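B-agarase (Saccharophagus degradans, PDB 4BQ2) probably hydrolyses the beta-linkages of agarose from chain ends as a family 50 exo-beta-agarase of the sea bacterium, with calcium bound to its accessory region. Local coordinates at residues R406-G411 / N427-F432; F282-D287 / D682-V687; F262-E265 / K270-L273; A422-N427 / F432-V437. All coordinates share one frame; numbering follows the deposited sequence.

Contact 1: residues R406-G411 / N427-F432; sequences RMLNWG and NRIPFF
Leu408, near the end of helix 394-410, drives its two methyls into the loop that leads to strand 431-435, and Ile429 and Arg428 receive them. CD2 of Leu408 lies 4.1 Å from CB of Ile429, the two branched chains lying alongside one another but pointing in opposite senses. Ile429 swings CG1 away from its backbone N (chi1 -170°) and, extended from there, brings CD1 to 3.6 Å from CB of Met407, one residue earlier on the helix. The long arm of isoleucine thus reaches the base of Met407, whose sulfur end turns off toward Leu286 and Tyr701. The other methyl of Leu408, CD1, comes within 3.8 Å of NH2 of Arg428, whose chain crosses the leucine at roughly a right angle. Arg428, partly exposed, lies along the edge of the contact, and its guanidinium is paired with Asp405 in a salt bridge. Helix 394-410 belongs to the outer layer and strand 431-435 to the wall, so this is a helix-to-wall contact of the (beta/alpha)8 barrel, the fold of this glycoside hydrolase family.

Contact 2: residues F282-D287 / D682-V687; sequences FATGLD and DYMQSV
Phe282 on strand 280-287 meets both Met684 and Val687 of helix 673-688, while Thr284, the next residue but one, brings its methyl to Met684 alone. Phe282 holds CG opposite its backbone N (chi1 -176°), which carries the ring out from the strand until its rim arrives at the helix. Val687 answers with CG1, 4.0 Å from CZ and close to the ring plane, while the terminal methyl of Met684 sits near that plane too, 4.3 Å from CE1. The phenylalanine therefore meets the helix with its edge, touched there by methyls of two residues three apart, about one turn. Met684 makes this possible by folding: bends at both chi2 (-54°) and chi3 curl the chain so that CE leads, and the unbranched, flexible thioether lets that methyl reach Phe282 and also CG2 of Thr284, at 4.0 Å. Threonine is apt here because its two branches do different work, the methyl going to the helix and OG1 to a hydrogen bond with Asn739, which satisfies a buried hydroxyl. All four residues are buried. Phe282 is packed further by Ile742 and Arg746 of helix 742-746, Val687 leans on Phe693, and the strand pairs in parallel with 693-699, the strand that follows helix 673-688 in the chain and closes the barrel against 280-287.

Contact 3: residues F262-E265 / K270-L273; sequences FRTE and KWML
Glu265 and Met272 are joined by a reciprocal pair of backbone hydrogen bonds, the signature of a hydrogen-bonded position between antiparallel strands. Glu265 N gives its proton to Met272 O at 3.0 Å, nearly straight at 167°, and Met272 N returns one to Glu265 O at 2.9 Å with a more bent N-H (140°). Next to it, Thr264 and Leu273 form a non-hydrogen-bonded pair. Here the backbones are linked by CA-H...O contacts instead, the shorter running from Leu273 CA to Arg263 O at 3.3 Å.

Apolar contact follows the alternation of the strands. On the face carrying Thr264 and Leu273, the threonine methyl CG2 lies 4.0 Å from Leu273 CD2, a fit of beta-branched and leucine side chains.

Trp271 packs a ring against backbone. Its six-membered ring meets the neighbouring strand obliquely, with CE3 3.7 Å from Glu265 C and CZ3 near Thr264; a hydrogen bond to Asp645 ties down the ring's NE1 side.

The salt bridge lies within the first strand. Arg263 and Glu265, two residues apart and so on one side, are joined from NH1 to OE1 at 3.0 Å, OE1 lying in the guanidinium plane while the arginine approaches from above the carboxylate. Arg263 NH2 is also bonded to Lys257 O.

The two strands are a beta hairpin. Strand 263-267 forms the margin of its sheet, and 270-274 passes the pairing on to 280-287, where Met272 packs on Phe282 and Leu273 on Tyr281 and Ala283.

Contact 4: residues A422-N427 / F432-V437; sequences AYYDNN and FANGWV
The hydroxyl edge of the Tyr424 ring holds two waters in the ring plane, which link it to Phe432 and Asn434, and Phe431 is stacked on the ring. The amide of Asn434 stands almost perpendicular to this ring, the planes 87° apart, so OD1 approaches the phenol across its end at 4.1 Å from OH without bonding to it. Ala433 lies beside the hydroxyl: its CA is 3.8 Å from Tyr424 OH, and a small methyl lets the phenol come this close to the strand.

Water does the bonding. Tyr424 OH donates to water 2 at 2.7 Å, and that water donates to Asn434 O. Water 1 donates to Tyr424 OH at 2.9 Å; Phe432 O and Asn434 OD1 also lie within its reach, more acceptors than its two protons can serve at once. The phenol thus accepts one hydrogen bond, from water 1, and donates one, to water 2. Its chi1 of -74° sends it toward the strand, while chi2 sets only the ring plane, in which the waters lie.

Strand 431-435 belongs to the barrel wall, parallel to 483-488 and with backbone bonds to Leu415 as well; the loop here follows helix 394-410 and leads into it. Tyr424 also rests on Glu476 of helix 460-477, and Ala433 on Ile477.

The loop is braced by a type I turn from Tyr423 to Asn426. Tyr423 O accepts both Asn426 N and, at 2.9 Å and 163°, Asn426 ND2. Asparagine suits the place because its other amide atom, OD1, accepts the backbone N of Arg428 and of Ile429, an Asx turn that directs the chain onward.

How the contacts relate
Contacts 1, 2 and 4 are buried, whereas contact 3, a hairpin at the margin of its sheet, is only partly so. Their chemistry follows: contacts 1 and 2 set helix against loop or strand by apolar side chains, contact 3 relies on paired backbone hydrogen bonds, with a salt bridge along one strand, and contact 4 on ordered water. Contacts 1 and 4 share Asn427, Phe432 and strand 431-435. Contacts 2 and 3 occupy neighbouring strands of one sheet. Ala283 of strand 280-287 packs on Phe432, which joins contact 2 to contacts 1 and 4. Pro430 in turn meets Phe262, so contact 1 also abuts the hairpin.

Contact 1: residues R406-G411 / N427-F432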
loop_
_atom_site.group_PDB
_atom_site.type_symbol
_atom_site.label_atom_id
_atom_site.label_comp_id
_atom_site.label_asym_id
_atom_site.label_seq_id
_atom_site.Cartn_x
_atom_site.Cartn_y
_atom_site.Cartn_z
ATOM N N ARG A 406 -23.074 -1.431 8.220
ATOM C CA ARG A 406 -22.618 -1.679 6.841
ATOM C C ARG A 406 -21.845 -2.989 6.795
ATOM O O ARG A 406 -22.111 -3.821 5.960
ATOM C CB ARG A 406 -21.669 -0.579 6.365
ATOM C CG ARG A 406 -22.369 0.735 6.041
ATOM C CD ARG A 406 -21.366 1.872 5.977
ATOM N NE ARG A 406 -21.900 3.004 5.198
ATOM C CZ ARG A 406 -21.318 4.190 5.100
ATOM N NH1 ARG A 406 -20.137 4.446 5.709
ATOM N NH2 ARG A 406 -21.927 5.128 4.384
ATOM N N MET A 407 -20.838 -3.130 7.653
ATOM C CA MET A 407 -19.974 -4.339 7.599
ATOM C C MET A 407 -20.810 -5.610 7.655
ATOM O O MET A 407 -20.616 -6.535 6.850
ATOM C CB MET A 407 -18.939 -4.327 8.722
ATOM C CG MET A 407 -17.951 -3.160 8.627
ATOM S SD MET A 407 -17.204 -2.952 6.997
ATOM C CE MET A 407 -17.108 -1.158 6.882
ATOM N N LEU A 408 -21.747 -5.645 8.601
ATOM C CA LEU A 408 -22.691 -6.773 8.732
ATOM C C LEU A 408 -23.598 -6.959 7.513
ATOM O O LEU A 408 -23.807 -8.094 7.041
ATOM C CB LEU A 408 -23.524 -6.648 10.026
ATOM C CG LEU A 408 -22.714 -6.707 11.313
ATOM C CD1 LEU A 408 -23.637 -6.407 12.480
ATOM C CD2 LEU A 408 -22.057 -8.080 11.455
ATOM N N ASN A 409 -24.135 -5.872 6.977
ATOM C CA ASN A 409 -24.928 -5.996 5.747
ATOM C C ASN A 409 -24.090 -6.503 4.577
ATOM O O ASN A 409 -24.542 -7.322 3.758
ATOM C CB ASN A 409 -25.620 -4.653 5.379
ATOM C CG ASN A 409 -26.466 -4.764 4.105
ATOM O OD1 ASN A 409 -26.000 -4.459 3.008
ATOM N ND2 ASN A 409 -27.692 -5.273 4.244
ATOM N N TRP A 410 -22.843 -6.033 4.518
ATOM C CA TRP A 410 -21.975 -6.319 3.376
ATOM C C TRP A 410 -21.336 -7.687 3.521
ATOM O O TRP A 410 -20.662 -8.162 2.605
ATOM C CB TRP A 410 -20.873 -5.249 3.283
ATOM C CG TRP A 410 -21.384 -3.845 3.043
ATOM C CD1 TRP A 410 -22.657 -3.464 2.685
ATOM C CD2 TRP A 410 -20.600 -2.672 3.106
ATOM N NE1 TRP A 410 -22.704 -2.093 2.541
ATOM C CE2 TRP A 410 -21.447 -1.583 2.796
ATOM C CE3 TRP A 410 -19.245 -2.426 3.400
ATOM C CZ2 TRP A 410 -20.994 -0.268 2.794
ATOM C CZ3 TRP A 410 -18.788 -1.102 3.404
ATOM C CH2 TRP A 410 -19.658 -0.045 3.058
ATOM N N GLY A 411 -21.548 -8.298 4.689
ATOM C CA GLY A 411 -21.171 -9.700 4.935
ATOM C C GLY A 411 -19.760 -9.907 5.467
ATOM O O GLY A 411 -19.292 -11.049 5.586
ATOM N N ASN A 427 -19.206 -5.316 20.197
ATOM C CA ASN A 427 -19.829 -6.580 20.574
ATOM C C ASN A 427 -20.870 -7.081 19.553
ATOM O O ASN A 427 -21.825 -7.745 19.912
ATOM C CB ASN A 427 -20.396 -6.510 22.003
ATOM C CG ASN A 427 -19.308 -6.341 23.040
ATOM O OD1 ASN A 427 -18.117 -6.520 22.747
ATOM N ND2 ASN A 427 -19.701 -5.968 24.265
ATOM N N ARG A 428 -20.649 -6.779 18.274
ATOM C CA ARG A 428 -21.562 -7.241 17.205
ATOM C C ARG A 428 -20.751 -7.808 16.024
ATOM O O ARG A 428 -21.258 -8.595 15.207
ATOM C CB ARG A 428 -22.468 -6.074 16.725
ATOM C CG ARG A 428 -23.505 -5.559 17.746
ATOM C CD ARG A 428 -23.894 -4.095 17.426
ATOM N NE ARG A 428 -24.586 -4.132 16.178
ATOM C CZ ARG A 428 -24.694 -3.199 15.243
ATOM N NH1 ARG A 428 -24.168 -1.960 15.305
ATOM N NH2 ARG A 428 -25.386 -3.572 14.203
ATOM N N ILE A 429 -19.497 -7.383 15.918
ATOM C CA ILE A 429 -18.608 -7.862 14.849
ATOM C C ILE A 429 -17.172 -7.915 15.406
ATOM O O ILE A 429 -16.757 -7.015 16.160
ATOM C CB ILE A 429 -18.685 -6.974 13.562
ATOM C CG1 ILE A 429 -17.935 -7.667 12.402
ATOM C CG2 ILE A 429 -18.148 -5.552 13.837
ATOM C CD1 ILE A 429 -18.065 -6.914 11.068
ATOM N N PRO A 430 -16.433 -9.005 15.111
ATOM C CA PRO A 430 -15.072 -9.105 15.630
ATOM C C PRO A 430 -14.163 -8.054 15.029
ATOM O O PRO A 430 -14.494 -7.453 13.993
ATOM C CB PRO A 430 -14.612 -10.500 15.145
ATOM C CG PRO A 430 -15.874 -11.248 14.911
ATOM C CD PRO A 430 -16.810 -10.208 14.353
ATOM N N PHE A 431 -13.004 -7.849 15.640
ATOM C CA PHE A 431 -12.049 -6.848 15.129
ATOM C C PHE A 431 -10.617 -7.342 15.289
ATOM O O PHE A 431 -10.347 -8.236 16.094
ATOM C CB PHE A 431 -12.183 -5.522 15.903
ATOM C CG PHE A 431 -11.881 -5.650 17.374
ATOM C CD1 PHE A 431 -12.859 -6.124 18.269
ATOM C CD2 PHE A 431 -10.618 -5.301 17.865
ATOM C CE1 PHE A 431 -12.571 -6.243 19.640
ATOM C CE2 PHE A 431 -10.329 -5.415 19.211
ATOM C CZ PHE A 431 -11.308 -5.865 20.104
ATOM N N PHE A 432 -9.709 -6.737 14.532
ATOM C CA PHE A 432 -8.268 -7.002 14.659
ATOM C C PHE A 432 -7.662 -5.836 15.376
ATOM O O PHE A 432 -8.022 -4.699 15.081
ATOM C CB PHE A 432 -7.622 -7.192 13.287
ATOM C CG PHE A 432 -7.989 -8.498 12.655
ATOM C CD1 PHE A 432 -9.292 -8.738 12.223
ATOM C CD2 PHE A 432 -7.040 -9.512 12.544
ATOM C CE1 PHE A 432 -9.665 -9.968 11.663
ATOM C CE2 PHE A 432 -7.385 -10.741 11.967
ATOM C CZ PHE A 432 -8.696 -10.967 11.522
#

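Contact 2: residues F282-D287 / D682-V687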
loop_
_atom_site.group_PDB
_atom_site.type_symbol
_atom_site.label_atom_id
_atom_site.label_comp_id
_atom_site.label_asym_id
_atom_site.label_seq_id
_atom_site.Cartn_x
_atom_site.Cartn_y
_atom_site.Cartn_z
ATOM N N PHE A 282 -13.418 -17.298 8.866
ATOM C CA PHE A 282 -12.596 -16.831 7.748
ATOM C C PHE A 282 -12.745 -15.297 7.747
ATOM O O PHE A 282 -13.869 -14.763 7.769
ATOM C CB PHE A 282 -13.035 -17.468 6.417
ATOM C CG PHE A 282 -12.158 -17.087 5.233
ATOM C CD1 PHE A 282 -12.451 -15.952 4.462
ATOM C CD2 PHE A 282 -11.063 -17.863 4.881
ATOM C CE1 PHE A 282 -11.651 -15.603 3.377
ATOM C CE2 PHE A 282 -10.247 -17.531 3.800
ATOM C CZ PHE A 282 -10.536 -16.390 3.039
ATOM N N ALA A 283 -11.605 -14.605 7.816
ATOM C CA ALA A 283 -11.627 -13.184 8.074
ATOM C C ALA A 283 -11.738 -12.364 6.787
ATOM O O ALA A 283 -10.909 -12.494 5.885
ATOM C CB ALA A 283 -10.377 -12.791 8.864
ATOM N N THR A 284 -12.779 -11.543 6.703
ATOM C CA THR A 284 -12.893 -10.567 5.643
ATOM C C THR A 284 -13.214 -9.237 6.288
ATOM O O THR A 284 -13.815 -9.197 7.365
ATOM C CB THR A 284 -13.986 -10.950 4.627
ATOM O OG1 THR A 284 -15.256 -11.006 5.312
ATOM C CG2 THR A 284 -13.655 -12.322 3.953
ATOM N N GLY A 285 -12.796 -8.147 5.650
ATOM C CA GLY A 285 -13.087 -6.805 6.193
ATOM C C GLY A 285 -12.122 -5.758 5.654
ATOM O O GLY A 285 -11.324 -6.038 4.724
ATOM N N LEU A 286 -12.193 -4.554 6.231
ATOM C CA LEU A 286 -11.437 -3.417 5.724
ATOM C C LEU A 286 -10.493 -2.869 6.755
ATOM O O LEU A 286 -10.763 -2.954 7.975
ATOM C CB LEU A 286 -12.385 -2.265 5.291
ATOM C CG LEU A 286 -13.622 -2.722 4.481
ATOM C CD1 LEU A 286 -14.500 -1.521 4.128
ATOM C CD2 LEU A 286 -13.327 -3.561 3.220
ATOM N N ASP A 287 -9.408 -2.289 6.275
ATOM C CA ASP A 287 -8.416 -1.665 7.128
ATOM C C ASP A 287 -8.725 -0.176 7.277
ATOM O O ASP A 287 -9.405 0.391 6.420
ATOM C CB ASP A 287 -7.041 -1.784 6.490
ATOM C CG ASP A 287 -6.601 -3.224 6.306
ATOM O OD1 ASP A 287 -6.820 -4.031 7.224
ATOM O OD2 ASP A 287 -6.008 -3.529 5.257
ATOM N N ASP A 682 -12.098 -11.522 -8.265
ATOM C CA ASP A 682 -10.989 -12.366 -8.723
ATOM C C ASP A 682 -9.917 -12.511 -7.665
ATOM O O ASP A 682 -9.418 -13.624 -7.426
ATOM C CB ASP A 682 -10.300 -11.804 -9.973
ATOM C CG ASP A 682 -11.152 -11.907 -11.254
ATOM O OD1 ASP A 682 -12.173 -12.625 -11.341
ATOM O OD2 ASP A 682 -10.770 -11.213 -12.204
ATOM N N TYR A 683 -9.540 -11.389 -7.045
ATOM C CA TYR A 683 -8.579 -11.450 -5.980
ATOM C C TYR A 683 -9.045 -12.359 -4.842
ATOM O O TYR A 683 -8.303 -13.240 -4.396
ATOM C CB TYR A 683 -8.290 -10.049 -5.408
ATOM C CG TYR A 683 -7.102 -10.015 -4.488
ATOM C CD1 TYR A 683 -7.199 -10.444 -3.133
ATOM C CD2 TYR A 683 -5.884 -9.533 -4.933
ATOM C CE1 TYR A 683 -6.082 -10.412 -2.288
ATOM C CE2 TYR A 683 -4.793 -9.479 -4.094
ATOM C CZ TYR A 683 -4.894 -9.941 -2.768
ATOM O OH TYR A 683 -3.790 -9.867 -1.917
ATOM N N MET A 684 -10.237 -12.089 -4.312
ATOM C CA MET A 684 -10.767 -12.908 -3.222
ATOM C C MET A 684 -10.939 -14.394 -3.581
ATOM O O MET A 684 -10.718 -15.266 -2.726
ATOM C CB MET A 684 -12.072 -12.315 -2.692
ATOM C CG MET A 684 -11.868 -11.037 -1.866
ATOM S SD MET A 684 -10.713 -11.166 -0.480
ATOM C CE MET A 684 -11.546 -12.411 0.520
ATOM N N GLN A 685 -11.304 -14.696 -4.829
ATOM C CA GLN A 685 -11.364 -16.102 -5.271
ATOM C C GLN A 685 -10.024 -16.763 -5.106
ATOM O O GLN A 685 -9.941 -17.934 -4.706
ATOM C CB GLN A 685 -11.806 -16.271 -6.739
ATOM C CG GLN A 685 -12.165 -17.727 -7.112
ATOM C CD GLN A 685 -13.332 -18.244 -6.284
ATOM O OE1 GLN A 685 -14.319 -17.548 -6.121
ATOM N NE2 GLN A 685 -13.197 -19.423 -5.704
ATOM N N SER A 686 -8.970 -16.022 -5.447
ATOM C CA SER A 686 -7.610 -16.506 -5.329
ATOM C C SER A 686 -7.243 -16.814 -3.858
ATOM O O SER A 686 -6.548 -17.814 -3.559
ATOM C CB SER A 686 -6.660 -15.438 -5.905
ATOM O OG SER A 686 -5.379 -15.964 -6.096
ATOM N N VAL A 687 -7.656 -15.931 -2.947
ATOM C CA VAL A 687 -7.443 -16.183 -1.518
ATOM C C VAL A 687 -8.229 -17.403 -1.046
ATOM O O VAL A 687 -7.682 -18.284 -0.363
ATOM C CB VAL A 687 -7.785 -14.955 -0.652
ATOM C CG1 VAL A 687 -7.426 -15.232 0.805
ATOM C CG2 VAL A 687 -7.010 -13.729 -1.162
#

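Contact 3: residues F262-E265 / K270-L273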
loop_
_atom_site.group_PDB
_atom_site.type_symbol
_atom_site.label_atom_id
_atom_site.label_comp_id
_atom_site.label_asym_id
_atom_site.label_seq_id
_atom_site.Cartn_x
_atom_site.Cartn_y
_atom_site.Cartn_z
ATOM N N PHE A 262 -10.633 -16.565 19.482
ATOM C CA PHE A 262 -10.297 -16.970 18.100
ATOM C C PHE A 262 -8.995 -17.780 18.075
ATOM O O PHE A 262 -8.064 -17.443 18.781
ATOM C CB PHE A 262 -10.174 -15.767 17.166
ATOM C CG PHE A 262 -11.505 -15.202 16.750
ATOM C CD1 PHE A 262 -12.142 -14.259 17.540
ATOM C CD2 PHE A 262 -12.142 -15.671 15.614
ATOM C CE1 PHE A 262 -13.413 -13.758 17.176
ATOM C CE2 PHE A 262 -13.414 -15.207 15.242
ATOM C CZ PHE A 262 -14.056 -14.232 16.029
ATOM N N ARG A 263 -8.941 -18.833 17.257
ATOM C CA ARG A 263 -7.756 -19.701 17.192
ATOM C C ARG A 263 -7.624 -20.282 15.807
ATOM O O ARG A 263 -8.498 -20.065 14.983
ATOM C CB ARG A 263 -7.823 -20.827 18.267
ATOM C CG ARG A 263 -9.012 -21.742 18.087
ATOM C CD ARG A 263 -9.137 -22.775 19.228
ATOM N NE ARG A 263 -10.188 -23.708 18.850
ATOM C CZ ARG A 263 -9.994 -24.799 18.116
ATOM N NH1 ARG A 263 -8.774 -25.112 17.707
ATOM N NH2 ARG A 263 -11.028 -25.592 17.822
ATOM N N THR A 264 -6.541 -21.015 15.534
ATOM C CA THR A 264 -6.357 -21.587 14.178
ATOM C C THR A 264 -6.530 -23.108 14.186
ATOM O O THR A 264 -6.266 -23.802 15.214
ATOM C CB THR A 264 -4.970 -21.281 13.591
ATOM O OG1 THR A 264 -3.960 -21.920 14.391
ATOM C CG2 THR A 264 -4.703 -19.774 13.518
ATOM N N GLU A 265 -6.972 -23.629 13.055
ATOM C CA GLU A 265 -7.080 -25.071 12.906
ATOM C C GLU A 265 -7.222 -25.425 11.445
ATOM O O GLU A 265 -7.938 -24.734 10.704
ATOM C CB GLU A 265 -8.297 -25.595 13.643
ATOM C CG GLU A 265 -8.422 -27.103 13.568
ATOM C CD GLU A 265 -8.759 -27.667 14.912
ATOM O OE1 GLU A 265 -8.025 -27.360 15.880
ATOM O OE2 GLU A 265 -9.777 -28.372 14.990
ATOM N N LYS A 270 -7.475 -27.605 4.789
ATOM C CA LYS A 270 -7.436 -26.143 4.585
ATOM C C LYS A 270 -7.341 -25.403 5.905
ATOM O O LYS A 270 -8.162 -25.612 6.814
ATOM C CB LYS A 270 -8.697 -25.678 3.872
ATOM C CG LYS A 270 -8.870 -26.309 2.504
ATOM C CD LYS A 270 -10.131 -25.836 1.835
ATOM C CE LYS A 270 -10.273 -26.487 0.466
ATOM N NZ LYS A 270 -11.574 -26.074 -0.125
ATOM N N TRP A 271 -6.371 -24.506 6.001
ATOM C CA TRP A 271 -6.246 -23.702 7.194
ATOM C C TRP A 271 -7.429 -22.766 7.372
ATOM O O TRP A 271 -7.876 -22.133 6.411
ATOM C CB TRP A 271 -4.961 -22.885 7.144
ATOM C CG TRP A 271 -3.762 -23.687 7.582
ATOM C CD1 TRP A 271 -2.758 -24.186 6.786
ATOM C CD2 TRP A 271 -3.451 -24.080 8.920
ATOM N NE1 TRP A 271 -1.839 -24.870 7.561
ATOM C CE2 TRP A 271 -2.244 -24.817 8.872
ATOM C CE3 TRP A 271 -4.085 -23.877 10.171
ATOM C CZ2 TRP A 271 -1.626 -25.322 10.026
ATOM C CZ3 TRP A 271 -3.492 -24.410 11.304
ATOM C CH2 TRP A 271 -2.262 -25.110 11.231
ATOM N N MET A 272 -7.917 -22.703 8.615
ATOM C CA MET A 272 -9.044 -21.868 8.991
ATOM C C MET A 272 -8.803 -21.204 10.335
ATOM O O MET A 272 -7.931 -21.609 11.129
ATOM C CB MET A 272 -10.351 -22.701 9.066
ATOM C CG MET A 272 -10.881 -23.194 7.713
ATOM S SD MET A 272 -11.354 -21.834 6.624
ATOM C CE MET A 272 -13.037 -21.503 7.136
ATOM N N LEU A 273 -9.578 -20.163 10.586
ATOM C CA LEU A 273 -9.752 -19.722 11.960
ATOM C C LEU A 273 -10.907 -20.491 12.569
ATOM O O LEU A 273 -11.731 -21.069 11.856
ATOM C CB LEU A 273 -9.950 -18.204 12.049
ATOM C CG LEU A 273 -8.686 -17.362 11.666
ATOM C CD1 LEU A 273 -9.026 -15.955 11.153
ATOM C CD2 LEU A 273 -7.695 -17.272 12.808
#

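Contact 4: residues A422-N427 / F432-V437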
loop_
_atom_site.group_PDB
_atom_site.type_symbol
_atom_site.label_atom_id
_atom_site.label_comp_id
_atom_site.label_asym_id
_atom_site.label_seq_id
_atom_site.Cartn_x
_atom_site.Cartn_y
_atom_site.Cartn_z
ATOM N N ALA A 422 -12.369 2.792 19.780
ATOM C CA ALA A 422 -13.736 3.025 20.187
ATOM C C ALA A 422 -14.673 1.902 19.659
ATOM O O ALA A 422 -15.740 1.729 20.186
ATOM C CB ALA A 422 -14.208 4.404 19.710
ATOM N N TYR A 423 -14.265 1.158 18.627
ATOM C CA TYR A 423 -15.066 0.029 18.104
ATOM C C TYR A 423 -14.820 -1.266 18.888
ATOM O O TYR A 423 -15.511 -2.249 18.694
ATOM C CB TYR A 423 -14.679 -0.320 16.665
ATOM C CG TYR A 423 -15.170 0.617 15.605
ATOM C CD1 TYR A 423 -16.443 0.482 15.068
ATOM C CD2 TYR A 423 -14.351 1.639 15.125
ATOM C CE1 TYR A 423 -16.897 1.356 14.075
ATOM C CE2 TYR A 423 -14.791 2.520 14.154
ATOM C CZ TYR A 423 -16.060 2.367 13.626
ATOM O OH TYR A 423 -16.488 3.204 12.640
ATOM N N TYR A 424 -13.843 -1.264 19.777
ATOM C CA TYR A 424 -13.414 -2.549 20.387
ATOM C C TYR A 424 -14.439 -3.178 21.324
ATOM O O TYR A 424 -14.340 -4.386 21.636
ATOM C CB TYR A 424 -12.105 -2.352 21.145
ATOM C CG TYR A 424 -10.891 -2.204 20.255
ATOM C CD1 TYR A 424 -11.000 -2.147 18.844
ATOM C CD2 TYR A 424 -9.620 -2.019 20.828
ATOM C CE1 TYR A 424 -9.860 -1.965 18.056
ATOM C CE2 TYR A 424 -8.503 -1.867 20.043
ATOM C CZ TYR A 424 -8.625 -1.824 18.667
ATOM O OH TYR A 424 -7.454 -1.629 17.942
ATOM N N ASP A 425 -15.409 -2.384 21.778
ATOM C CA ASP A 425 -16.505 -2.943 22.564
ATOM C C ASP A 425 -17.834 -3.014 21.822
ATOM O O ASP A 425 -18.881 -3.081 22.456
ATOM C CB ASP A 425 -16.671 -2.211 23.917
ATOM C CG ASP A 425 -17.102 -0.760 23.760
ATOM O OD1 ASP A 425 -17.027 -0.234 22.635
ATOM O OD2 ASP A 425 -17.507 -0.140 24.770
ATOM N N ASN A 426 -17.818 -2.998 20.493
ATOM C CA ASN A 426 -19.074 -2.948 19.740
ATOM C C ASN A 426 -19.895 -4.200 19.973
ATOM O O ASN A 426 -21.099 -4.149 19.990
ATOM C CB ASN A 426 -18.813 -2.691 18.254
ATOM C CG ASN A 426 -18.420 -3.939 17.508
ATOM O OD1 ASN A 426 -19.289 -4.716 17.135
ATOM N ND2 ASN A 426 -17.120 -4.145 17.300
ATOM N N ASN A 427 -19.206 -5.316 20.197
ATOM C CA ASN A 427 -19.829 -6.580 20.574
ATOM C C ASN A 427 -20.870 -7.081 19.553
ATOM O O ASN A 427 -21.825 -7.745 19.912
ATOM C CB ASN A 427 -20.396 -6.510 22.003
ATOM C CG ASN A 427 -19.308 -6.341 23.040
ATOM O OD1 ASN A 427 -18.117 -6.520 22.747
ATOM N ND2 ASN A 427 -19.701 -5.968 24.265
ATOM N N PHE A 432 -9.709 -6.737 14.532
ATOM C CA PHE A 432 -8.268 -7.002 14.659
ATOM C C PHE A 432 -7.662 -5.836 15.376
ATOM O O PHE A 432 -8.022 -4.699 15.081
ATOM C CB PHE A 432 -7.622 -7.192 13.287
ATOM C CG PHE A 432 -7.989 -8.498 12.655
ATOM C CD1 PHE A 432 -9.292 -8.738 12.223
ATOM C CD2 PHE A 432 -7.040 -9.512 12.544
ATOM C CE1 PHE A 432 -9.665 -9.968 11.663
ATOM C CE2 PHE A 432 -7.385 -10.741 11.967
ATOM C CZ PHE A 432 -8.696 -10.967 11.522
ATOM N N ALA A 433 -6.760 -6.117 16.313
ATOM C CA ALA A 433 -6.106 -5.064 17.092
ATOM C C ALA A 433 -4.722 -4.832 16.521
ATOM O O ALA A 433 -4.250 -5.652 15.766
ATOM C CB ALA A 433 -5.978 -5.470 18.549
ATOM N N ASN A 434 -4.068 -3.744 16.929
ATOM C CA ASN A 434 -2.707 -3.454 16.486
ATOM C C ASN A 434 -1.955 -2.586 17.450
ATOM O O ASN A 434 -2.542 -1.812 18.243
ATOM C CB ASN A 434 -2.724 -2.712 15.141
ATOM C CG ASN A 434 -3.193 -1.254 15.272
ATOM O OD1 ASN A 434 -4.419 -0.930 15.275
ATOM N ND2 ASN A 434 -2.235 -0.371 15.385
ATOM N N GLY A 435 -0.635 -2.664 17.339
ATOM C CA GLY A 435 0.244 -1.721 18.002
ATOM C C GLY A 435 1.482 -1.549 17.157
ATOM O O GLY A 435 1.733 -2.333 16.203
ATOM N N TRP A 436 2.237 -0.510 17.488
ATOM C CA TRP A 436 3.509 -0.224 16.833
ATOM C C TRP A 436 4.569 -0.138 17.916
ATOM O O TRP A 436 4.363 0.541 18.924
ATOM C CB TRP A 436 3.487 1.164 16.188
ATOM C CG TRP A 436 2.459 1.499 15.176
ATOM C CD1 TRP A 436 1.251 2.102 15.407
ATOM C CD2 TRP A 436 2.574 1.362 13.744
ATOM N NE1 TRP A 436 0.604 2.334 14.219
ATOM C CE2 TRP A 436 1.402 1.910 13.179
ATOM C CE3 TRP A 436 3.563 0.861 12.901
ATOM C CZ2 TRP A 436 1.164 1.927 11.781
ATOM C CZ3 TRP A 436 3.355 0.887 11.492
ATOM C CH2 TRP A 436 2.152 1.393 10.953
ATOM N N VAL A 437 5.706 -0.798 17.706
ATOM C CA VAL A 437 6.815 -0.693 18.646
ATOM C C VAL A 437 7.704 0.442 18.172
ATOM O O VAL A 437 8.453 0.315 17.189
ATOM C CB VAL A 437 7.612 -2.025 18.792
ATOM C CG1 VAL A 437 8.731 -1.901 19.854
ATOM C CG2 VAL A 437 6.653 -3.129 19.155
HETATM O O HOH W 1 -7.101 -2.093 15.108
HETATM O O HOH W 2 -5.110 -1.612 19.310
#